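Long-range contacts in alpha-1,3-glucanase (Paenibacillus glycanilyticus, PDB 6K0P), which hydrolyses alpha-1,3-glucan, as a family 87 glycoside hydrolase, and binds the disaccharide nigerose in its catalytic domain: residues R230-V235 with A261-S266; A390-S395 with G412-S417; D483-V488 with N513-S518. The protein carries 1 engineered substitution. All blocks are in the same frame, centred on the assembly; numbering follows the deposited sequence.

Followed from the N terminus, the chain closes contact 1 first, bringing 261-266 back to 230-235 across 25 intervening residues. Contact 2 then closes a shorter loop, with 16 residues between its segments, and contact 3 closes one of 24. Each loop ends before the next begins, so the three run in series and none nests in or crosses another. All lie in the parallel beta-helix, where each joins successive passes of the chain. Contact 1 ties a corner loop to the loop that leads into strand 233-236; contacts 2 and 3 pair strands directly. Centres of contacts 1 and 3 are 45 Å apart, on opposite sides of the chain's centre; those of contacts 2 and 3 are 20 Å apart.

Contact 1 (R230-V235 with A261-S266); sequences RATEIV and AAANGS. With SO4 (sulfate ion), chain G.
In S266 the hydroxyl lies anti to the carbonyl carbon and beside its own backbone N (chi1 -68°), which turns OG to meet the backbone N-H of T232. T232 has a similar first torsion (-56°), but its OG1 bends back within 230-235 and donates to R230 O at 2.9 Å. The single hydrogen bond between the segments is T232 N to S266 OG, 2.9 Å with an N-H...O angle of 158°. The same OG donates to A263 O at 2.6 Å, in the carbonyl plane and on a lone pair, so one hydroxyl both receives a bond from 230-235 and spans its own type II turn, A263 to S266. The turn's backbone bond, from S266 N to A263 O, is weak.

The methyl of A231 sits 3.4 Å from N264 O and beside G265, whose backbone angles already call for glycine; a beta carbon there would also be tight against A231 CB. A263 CB lies 3.6 Å from R230 O, and R230 CA makes a CH...O contact with A262 O at 3.3 Å. The R230 guanidinium bonds to the carbonyls of F203, R204 and K209 and makes a cation-pi contact with the F203 ring. From here strands 233-236 and 267-269 pair in parallel, as expected where a corner loop leads into successive coils of a pectin-lyase-like parallel beta-helix.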
loop_
_atom_site.group_PDB
_atom_site.type_symbol
_atom_site.label_atom_id
_atom_site.label_comp_id
_atom_site.label_asym_id
_atom_site.label_seq_id
_atom_site.Cartn_x
_atom_site.Cartn_y
_atom_site.Cartn_z
ATOM N N ARG A 230 -13.179 -20.457 -21.003
ATOM C CA ARG A 230 -14.088 -19.329 -21.159
ATOM C C ARG A 230 -14.061 -18.507 -19.879
ATOM O O ARG A 230 -13.443 -18.899 -18.882
ATOM C CB ARG A 230 -15.517 -19.806 -21.463
ATOM C CG ARG A 230 -16.163 -20.596 -20.346
ATOM C CD ARG A 230 -17.490 -21.195 -20.828
ATOM N NE ARG A 230 -18.267 -21.803 -19.749
ATOM C CZ ARG A 230 -18.120 -23.056 -19.340
ATOM N NH1 ARG A 230 -17.213 -23.844 -19.909
ATOM N NH2 ARG A 230 -18.884 -23.526 -18.363
ATOM N N ALA A 231 -14.737 -17.358 -19.922
ATOM C CA ALA A 231 -14.857 -16.513 -18.740
ATOM C C ALA A 231 -15.399 -17.334 -17.579
ATOM O O ALA A 231 -16.363 -18.089 -17.731
ATOM C CB ALA A 231 -15.791 -15.336 -19.033
ATOM N N THR A 232 -14.765 -17.186 -16.417
ATOM C CA THR A 232 -15.009 -18.024 -15.249
ATOM C C THR A 232 -15.315 -17.128 -14.061
ATOM O O THR A 232 -14.656 -16.104 -13.865
ATOM C CB THR A 232 -13.725 -18.799 -14.925
ATOM O OG1 THR A 232 -13.307 -19.547 -16.078
ATOM C CG2 THR A 232 -13.912 -19.743 -13.746
ATOM N N GLU A 233 -16.309 -17.505 -13.265
ATOM C CA GLU A 233 -16.565 -16.849 -11.987
ATOM C C GLU A 233 -16.008 -17.725 -10.873
ATOM O O GLU A 233 -16.272 -18.931 -10.832
ATOM C CB GLU A 233 -18.064 -16.655 -11.781
ATOM C CG GLU A 233 -18.704 -15.718 -12.779
ATOM C CD GLU A 233 -20.183 -15.552 -12.537
ATOM O OE1 GLU A 233 -20.591 -15.499 -11.359
ATOM O OE2 GLU A 233 -20.939 -15.481 -13.530
ATOM N N ILE A 234 -15.224 -17.124 -9.980
ATOM C CA ILE A 234 -14.746 -17.782 -8.771
ATOM C C ILE A 234 -15.297 -16.981 -7.604
ATOM O O ILE A 234 -14.969 -15.798 -7.454
ATOM C CB ILE A 234 -13.213 -17.860 -8.740
ATOM C CG1 ILE A 234 -12.721 -18.651 -9.954
ATOM C CG2 ILE A 234 -12.721 -18.507 -7.439
ATOM C CD1 ILE A 234 -11.243 -18.796 -10.033
ATOM N N VAL A 235 -16.166 -17.603 -6.813
ATOM C CA VAL A 235 -16.941 -16.913 -5.784
ATOM C C VAL A 235 -16.708 -17.614 -4.454
ATOM O O VAL A 235 -16.922 -18.827 -4.346
ATOM C CB VAL A 235 -18.446 -16.922 -6.118
ATOM C CG1 VAL A 235 -19.226 -16.188 -5.047
ATOM C CG2 VAL A 235 -18.705 -16.324 -7.517
ATOM N N ALA A 261 -5.926 -15.955 -21.922
ATOM C CA ALA A 261 -6.762 -15.079 -22.739
ATOM C C ALA A 261 -8.179 -15.624 -22.895
ATOM O O ALA A 261 -9.151 -14.857 -22.904
ATOM C CB ALA A 261 -6.113 -14.855 -24.104
ATOM N N ALA A 262 -8.317 -16.945 -23.012
ATOM C CA ALA A 262 -9.641 -17.538 -23.162
ATOM C C ALA A 262 -10.554 -17.213 -21.988
ATOM O O ALA A 262 -11.781 -17.245 -22.145
ATOM C CB ALA A 262 -9.520 -19.056 -23.314
ATOM N N ALA A 263 -9.988 -16.876 -20.828
ATOM C CA ALA A 263 -10.760 -16.556 -19.634
ATOM C C ALA A 263 -10.833 -15.058 -19.365
ATOM O O ALA A 263 -11.181 -14.640 -18.252
ATOM C CB ALA A 263 -10.224 -17.313 -18.421
ATOM N N ASN A 264 -10.534 -14.233 -20.364
ATOM C CA ASN A 264 -10.880 -12.825 -20.251
ATOM C C ASN A 264 -12.359 -12.708 -19.904
ATOM O O ASN A 264 -13.174 -13.545 -20.308
ATOM C CB ASN A 264 -10.600 -12.109 -21.574
ATOM C CG ASN A 264 -9.111 -11.820 -21.784
ATOM O OD1 ASN A 264 -8.310 -11.857 -20.840
ATOM N ND2 ASN A 264 -8.740 -11.521 -23.024
ATOM N N GLY A 265 -12.704 -11.696 -19.109
ATOM C CA GLY A 265 -14.069 -11.547 -18.645
ATOM C C GLY A 265 -14.388 -12.274 -17.352
ATOM O O GLY A 265 -15.541 -12.232 -16.908
ATOM N N SER A 266 -13.412 -12.944 -16.747
ATOM C CA SER A 266 -13.613 -13.682 -15.506
ATOM C C SER A 266 -13.812 -12.739 -14.320
ATOM O O SER A 266 -13.509 -11.545 -14.370
ATOM C CB SER A 266 -12.404 -14.578 -15.228
ATOM O OG SER A 266 -12.316 -15.637 -16.175
HETATM S S SO4 G . -2.637 -17.063 -23.461
HETATM O O1 SO4 G . -1.453 -17.752 -22.953
HETATM O O2 SO4 G . -3.134 -16.136 -22.443
HETATM O O3 SO4 G . -2.276 -16.305 -24.659
HETATM O O4 SO4 G . -3.658 -18.051 -23.812
#

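Contact 2 (A390-S395 with G412-S417); sequences AVYGGS and GITISS. With ACY (acetic acid), chain L.
V391, T414 and S416 bury the most surface where strands 390-392 and 413-416 pair as neighbouring coils of the parallel beta-helix. The axes are inclined by only 4°, and V391 is gripped through both backbone polar atoms: its N donates to T414 O at 2.9 Å, while its O accepts from S416 N at 3.0 Å. A further bond, G393 N to S416 O, is weak. V391 CG1 stands between the backbone N and carbonyl carbon (chi1 58°), placing it alongside I415 CG1 at 3.9 Å; both side chains point the same way, and I415 continues onto I434, I465 and I477, an apolar layer.

T414 and S416 face the other side, where A390 and Y392 lie. The Y392 ring passes obliquely by both: CD1 is 3.8 Å from S416 CB, and CE1 is 4.1 Å from T414 CG2. This face borders a sugar site, since the side chain of S416 is about 7 Å from a bound glucose and Y392 meets the ring of F420, which lines a sugar pocket. S416 OG bonds to Y418 N, and Y392 OH bonds to D355. One water joins the ends of the tyrosine and threonine, 2.9 Å from Y392 OH, to which it donates, and 2.9 Å from T414 OG1.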
loop_
_atom_site.group_PDB
_atom_site.type_symbol
_atom_site.label_atom_id
_atom_site.label_comp_id
_atom_site.label_asym_id
_atom_site.label_seq_id
_atom_site.Cartn_x
_atom_site.Cartn_y
_atom_site.Cartn_z
ATOM N N ALA A 390 2.211 5.854 -7.306
ATOM C CA ALA A 390 3.294 6.187 -8.221
ATOM C C ALA A 390 2.802 6.128 -9.655
ATOM O O ALA A 390 2.185 5.139 -10.068
ATOM C CB ALA A 390 4.489 5.244 -8.040
ATOM N N VAL A 391 3.095 7.181 -10.413
ATOM C CA VAL A 391 2.728 7.238 -11.822
ATOM C C VAL A 391 3.979 7.564 -12.625
ATOM O O VAL A 391 4.635 8.588 -12.386
ATOM C CB VAL A 391 1.570 8.218 -12.092
ATOM C CG1 VAL A 391 1.885 9.625 -11.627
ATOM C CG2 VAL A 391 1.171 8.196 -13.567
ATOM N N TYR A 392 4.329 6.673 -13.544
ATOM C CA TYR A 392 5.526 6.789 -14.364
ATOM C C TYR A 392 5.062 6.981 -15.803
ATOM O O TYR A 392 4.744 6.010 -16.499
ATOM C CB TYR A 392 6.386 5.538 -14.208
ATOM C CG TYR A 392 6.776 5.215 -12.772
ATOM C CD1 TYR A 392 7.882 5.814 -12.176
ATOM C CD2 TYR A 392 6.037 4.306 -12.019
ATOM C CE1 TYR A 392 8.242 5.510 -10.866
ATOM C CE2 TYR A 392 6.394 3.995 -10.716
ATOM C CZ TYR A 392 7.485 4.600 -10.145
ATOM O OH TYR A 392 7.831 4.299 -8.843
ATOM N N GLY A 393 5.013 8.239 -16.248
ATOM C CA GLY A 393 4.529 8.554 -17.584
ATOM C C GLY A 393 3.045 8.257 -17.743
ATOM O O GLY A 393 2.306 8.041 -16.783
ATOM N N GLY A 394 2.611 8.257 -18.997
ATOM C CA GLY A 394 1.229 7.971 -19.339
ATOM C C GLY A 394 0.513 9.227 -19.800
ATOM O O GLY A 394 1.066 10.328 -19.798
ATOM N N SER A 395 -0.742 9.038 -20.198
ATOM C CA SER A 395 -1.556 10.149 -20.673
ATOM C C SER A 395 -3.004 9.887 -20.290
ATOM O O SER A 395 -3.479 8.751 -20.386
ATOM C CB SER A 395 -1.410 10.336 -22.194
ATOM O OG SER A 395 -2.074 11.517 -22.635
ATOM N N GLY A 412 4.686 10.186 -0.639
ATOM C CA GLY A 412 3.306 9.754 -0.756
ATOM C C GLY A 412 2.906 9.510 -2.200
ATOM O O GLY A 412 2.245 8.513 -2.507
ATOM N N ILE A 413 3.283 10.424 -3.103
ATOM C CA ILE A 413 2.987 10.318 -4.531
ATOM C C ILE A 413 4.258 10.614 -5.315
ATOM O O ILE A 413 4.835 11.701 -5.177
ATOM C CB ILE A 413 1.860 11.265 -4.981
ATOM C CG1 ILE A 413 0.609 11.072 -4.114
ATOM C CG2 ILE A 413 1.543 11.026 -6.458
ATOM C CD1 ILE A 413 -0.523 12.010 -4.492
ATOM N N THR A 414 4.690 9.653 -6.133
ATOM C CA THR A 414 5.779 9.846 -7.082
ATOM C C THR A 414 5.179 10.098 -8.455
ATOM O O THR A 414 4.336 9.320 -8.917
ATOM C CB THR A 414 6.660 8.596 -7.139
ATOM O OG1 THR A 414 7.373 8.465 -5.910
ATOM C CG2 THR A 414 7.671 8.683 -8.295
ATOM N N ILE A 415 5.605 11.185 -9.100
ATOM C CA ILE A 415 5.205 11.526 -10.464
ATOM C C ILE A 415 6.509 11.665 -11.233
ATOM O O ILE A 415 7.242 12.639 -11.030
ATOM C CB ILE A 415 4.394 12.834 -10.492
ATOM C CG1 ILE A 415 3.153 12.704 -9.602
ATOM C CG2 ILE A 415 3.968 13.195 -11.922
ATOM C CD1 ILE A 415 2.384 14.015 -9.382
ATOM N N SER A 416 6.820 10.690 -12.089
ATOM C CA SER A 416 8.179 10.550 -12.611
ATOM C C SER A 416 8.188 10.248 -14.099
ATOM O O SER A 416 7.459 9.365 -14.561
ATOM C CB SER A 416 8.914 9.415 -11.886
ATOM O OG SER A 416 10.147 9.129 -12.534
ATOM N N SER A 417 9.049 10.949 -14.837
ATOM C CA SER A 417 9.275 10.636 -16.240
ATOM C C SER A 417 10.604 9.918 -16.476
ATOM O O SER A 417 11.140 9.963 -17.590
ATOM C CB SER A 417 9.125 11.887 -17.112
ATOM O OG SER A 417 10.227 12.776 -16.974
HETATM C C ACY L . -1.669 11.427 -26.066
HETATM O O ACY L . -2.646 11.247 -25.252
HETATM O OXT ACY L . -0.605 11.970 -25.793
HETATM C CH3 ACY L . -1.962 10.890 -27.482
HETATM O O HOH W 1 7.887 5.685 -6.271
#

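Contact 3 (D483-V488 with N513-S518); sequences DINNPV and NINNPS
D483 and N513 begin a ladder of like residues on two successive coils of the parallel beta-helix. D483 OD1 accepts from N513 ND2 at 2.9 Å, the carboxylate and amide planes only 3° apart; its OD2 forms a salt bridge with R13. I484 has both backbone polar atoms engaged, its N with N513 O and its O with N515 N, each bond 2.8 Å long, while its side chain runs beside I514 on the opposite face.

At N485 the ladder is an asparagine one: OD1 receives N515 ND2 at 2.9 Å, nearly coplanar amides 11° apart, and the row extends to D440 and N547. In both residues CG lies anti to the carbonyl carbon (chi1 -62° in N485), which sets the amides side by side. The second N-H of N515 ND2 goes to a water that also donates to D483 OD1. Replacing N515 by an alanine is likely to break this row, leaving N485 OD1 and the amide of N547 without their mate.

N486 then turns the chain with positive phi, its N donating to N515 O. P487 packs alongside P517, CG to CB 3.6 Å. V488 O takes a 2.6 Å bond from S518 OG.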
loop_
_atom_site.group_PDB
_atom_site.type_symbol
_atom_site.label_atom_id
_atom_site.label_comp_id
_atom_site.label_asym_id
_atom_site.label_seq_id
_atom_site.Cartn_x
_atom_site.Cartn_y
_atom_site.Cartn_z
ATOM N N ASP A 483 -4.277 17.824 0.774
ATOM C CA ASP A 483 -3.828 18.211 2.102
ATOM C C ASP A 483 -2.625 17.354 2.466
ATOM O O ASP A 483 -2.714 16.119 2.468
ATOM C CB ASP A 483 -4.947 18.045 3.122
ATOM C CG ASP A 483 -6.084 18.998 2.867
ATOM O OD1 ASP A 483 -5.810 20.204 2.738
ATOM O OD2 ASP A 483 -7.239 18.545 2.752
ATOM N N ILE A 484 -1.511 18.007 2.774
ATOM C CA ILE A 484 -0.259 17.335 3.110
ATOM C C ILE A 484 0.043 17.681 4.560
ATOM O O ILE A 484 0.352 18.839 4.885
ATOM C CB ILE A 484 0.883 17.757 2.178
ATOM C CG1 ILE A 484 0.596 17.259 0.757
ATOM C CG2 ILE A 484 2.211 17.220 2.683
ATOM C CD1 ILE A 484 1.497 17.863 -0.313
ATOM N N ASN A 485 -0.069 16.695 5.440
ATOM C CA ASN A 485 0.045 16.923 6.874
ATOM C C ASN A 485 1.328 16.298 7.387
ATOM O O ASN A 485 1.556 15.100 7.185
ATOM C CB ASN A 485 -1.155 16.321 7.600
ATOM C CG ASN A 485 -2.453 16.955 7.174
ATOM O OD1 ASN A 485 -2.595 18.180 7.209
ATOM N ND2 ASN A 485 -3.402 16.133 6.747
ATOM N N ASN A 486 2.153 17.107 8.050
ATOM C CA ASN A 486 3.361 16.639 8.714
ATOM C C ASN A 486 4.233 15.763 7.810
ATOM O O ASN A 486 4.646 14.669 8.209
ATOM C CB ASN A 486 2.988 15.894 9.990
ATOM C CG ASN A 486 4.173 15.638 10.906
ATOM O OD1 ASN A 486 5.217 16.285 10.797
ATOM N ND2 ASN A 486 4.015 14.682 11.818
ATOM N N PRO A 487 4.527 16.203 6.584
ATOM C CA PRO A 487 5.443 15.420 5.748
ATOM C C PRO A 487 6.801 15.358 6.424
ATOM O O PRO A 487 7.182 16.273 7.160
ATOM C CB PRO A 487 5.514 16.225 4.449
ATOM C CG PRO A 487 5.304 17.642 4.886
ATOM C CD PRO A 487 4.303 17.553 6.026
ATOM N N VAL A 488 7.534 14.269 6.164
ATOM C CA VAL A 488 8.830 14.073 6.815
ATOM C C VAL A 488 9.736 15.279 6.594
ATOM O O VAL A 488 10.380 15.773 7.531
ATOM C CB VAL A 488 9.483 12.760 6.345
ATOM C CG1 VAL A 488 10.848 12.561 7.021
ATOM C CG2 VAL A 488 8.562 11.587 6.653
ATOM N N ASN A 513 -2.838 22.414 0.784
ATOM C CA ASN A 513 -2.389 22.848 2.099
ATOM C C ASN A 513 -1.218 21.974 2.523
ATOM O O ASN A 513 -1.307 20.741 2.461
ATOM C CB ASN A 513 -3.525 22.737 3.118
ATOM C CG ASN A 513 -4.679 23.642 2.781
ATOM O OD1 ASN A 513 -4.498 24.846 2.601
ATOM N ND2 ASN A 513 -5.870 23.069 2.662
ATOM N N ILE A 514 -0.121 22.607 2.920
ATOM C CA ILE A 514 1.079 21.909 3.368
ATOM C C ILE A 514 1.323 22.325 4.810
ATOM O O ILE A 514 1.721 23.468 5.075
ATOM C CB ILE A 514 2.291 22.234 2.486
ATOM C CG1 ILE A 514 2.026 21.805 1.033
ATOM C CG2 ILE A 514 3.542 21.554 3.040
ATOM C CD1 ILE A 514 2.896 22.525 0.002
ATOM N N ASN A 515 1.091 21.409 5.745
ATOM C CA ASN A 515 1.026 21.742 7.165
ATOM C C ASN A 515 2.205 21.139 7.912
ATOM O O ASN A 515 2.422 19.925 7.864
ATOM C CB ASN A 515 -0.283 21.229 7.763
ATOM C CG ASN A 515 -1.490 21.833 7.091
ATOM O OD1 ASN A 515 -1.578 23.052 6.925
ATOM N ND2 ASN A 515 -2.422 20.982 6.670
ATOM N N ASN A 516 2.966 21.995 8.597
ATOM C CA ASN A 516 4.081 21.589 9.446
ATOM C C ASN A 516 5.137 20.732 8.747
ATOM O O ASN A 516 5.594 19.743 9.331
ATOM C CB ASN A 516 3.561 20.844 10.682
ATOM C CG ASN A 516 2.398 21.552 11.345
ATOM O OD1 ASN A 516 2.499 22.725 11.703
ATOM N ND2 ASN A 516 1.282 20.850 11.498
ATOM N N PRO A 517 5.598 21.075 7.542
ATOM C CA PRO A 517 6.742 20.335 6.986
ATOM C C PRO A 517 8.001 20.664 7.778
ATOM O O PRO A 517 8.241 21.820 8.129
ATOM C CB PRO A 517 6.834 20.864 5.550
ATOM C CG PRO A 517 6.342 22.272 5.654
ATOM C CD PRO A 517 5.282 22.272 6.733
ATOM N N SER A 518 8.811 19.642 8.064
ATOM C CA SER A 518 9.951 19.857 8.955
ATOM C C SER A 518 10.991 20.781 8.338
ATOM O O SER A 518 11.698 21.492 9.066
ATOM C CB SER A 518 10.588 18.529 9.363
ATOM O OG SER A 518 11.437 18.021 8.347
HETATM O O HOH W 2 -5.278 21.407 5.705
#